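Choline dehydrogenase and related flavoproteins (Aspergillus oryzae, PDB 3Q9T) is a formate oxidase of the glucose-methanol-choline oxidoreductase family, a flavoprotein that carries 8-formyl-FAD at its catalytic site. Local coordinates at residues A[524-527]-A[531-534]. Numbering follows the deposited sequence.
Sequences GVVD and KVHG
The imidazole of H533 lies across the backbone of 524-527, one face carrying the amide N of D527, 3.4 Å above the ring plane and displaced toward its rim. The carbonyl oxygens of G524, V525 and V526 approach the same ring obliquely, and D527 CB packs on H533 CE1 at 3.5 Å. With CG anti to its own carbonyl carbon (chi1 -64°), H533 swings its ring back over the facing chain, where NE2 is hydrogen-bonded to S518, whose hydroxyl also bonds V526 O. The carboxylate of D527, the second flat group, accepts a hydrogen bond from K531 N at OD1 (2.9 Å) from above its plane, 45° out of it, and a weak one from K529 N; it runs alongside the first carbons of the lysine, whose NZ continues to a salt bridge with E572. A single antiparallel bridge makes V526 and V532 a non-hydrogen-bonded pair, flanked by bonds from H533 N to V525 O (2.9 Å) and D527 N to K531 O (2.8 Å). A water donates to both V525 O and H533 O, while V526 CA makes a CA-H...O contact with K531 O (3.1 Å). V526 and V532 both reach V540. Here backbone pairing and an aspartate side chain close a hairpin-like loop that leads into strand 538-540, outermost within the chain of the parallel sheet of the Rossmann-type FAD-binding fold.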
# COMPACT_ATOMS: atom_id res chain seq x y z
N GLY A 524 -31.00 -4.67 -4.10
CA GLY A 524 -30.37 -3.83 -3.09
C GLY A 524 -30.74 -4.28 -1.69
O GLY A 524 -31.33 -5.34 -1.52
N VAL A 525 -30.38 -3.49 -0.68
CA VAL A 525 -30.69 -3.91 0.68
C VAL A 525 -31.89 -3.22 1.37
O VAL A 525 -32.52 -3.81 2.23
CB VAL A 525 -29.44 -4.01 1.62
CG1 VAL A 525 -28.12 -4.05 0.81
CG2 VAL A 525 -29.46 -2.95 2.66
N VAL A 526 -32.21 -1.99 0.97
CA VAL A 526 -33.40 -1.35 1.51
C VAL A 526 -34.37 -0.96 0.40
O VAL A 526 -33.97 -0.72 -0.74
CB VAL A 526 -33.07 -0.06 2.27
CG1 VAL A 526 -31.94 -0.31 3.25
CG2 VAL A 526 -32.72 1.04 1.28
N ASP A 527 -35.65 -0.87 0.75
CA ASP A 527 -36.68 -0.52 -0.22
C ASP A 527 -36.83 0.99 -0.37
O ASP A 527 -36.09 1.76 0.27
CB ASP A 527 -38.03 -1.21 0.12
CG ASP A 527 -38.68 -0.66 1.39
OD1 ASP A 527 -38.25 0.40 1.90
OD2 ASP A 527 -39.65 -1.28 1.86
N LYS A 531 -36.63 0.98 4.22
CA LYS A 531 -36.77 -0.18 5.11
C LYS A 531 -35.89 -1.33 4.63
O LYS A 531 -35.85 -1.63 3.44
CB LYS A 531 -38.23 -0.65 5.16
CG LYS A 531 -39.18 0.36 5.76
CD LYS A 531 -40.60 -0.15 5.70
CE LYS A 531 -41.53 0.77 6.43
NZ LYS A 531 -42.79 0.05 6.73
N VAL A 532 -35.19 -1.98 5.57
CA VAL A 532 -34.35 -3.13 5.24
C VAL A 532 -35.20 -4.31 4.70
O VAL A 532 -36.08 -4.82 5.39
CB VAL A 532 -33.49 -3.57 6.46
CG1 VAL A 532 -32.66 -4.81 6.14
CG2 VAL A 532 -32.58 -2.45 6.90
N HIS A 533 -34.95 -4.71 3.46
CA HIS A 533 -35.66 -5.85 2.88
C HIS A 533 -35.57 -7.03 3.85
O HIS A 533 -34.47 -7.43 4.26
CB HIS A 533 -35.07 -6.28 1.53
CG HIS A 533 -35.18 -5.25 0.44
ND1 HIS A 533 -36.40 -4.82 -0.07
CD2 HIS A 533 -34.23 -4.59 -0.26
CE1 HIS A 533 -36.18 -3.93 -1.02
NE2 HIS A 533 -34.88 -3.77 -1.15
N GLY A 534 -36.72 -7.59 4.21
CA GLY A 534 -36.74 -8.76 5.06
C GLY A 534 -36.95 -8.48 6.53
O GLY A 534 -37.20 -9.41 7.30
O HOH W 1 -31.96 -6.40 3.03
O HOH W 2 -38.29 -3.58 2.98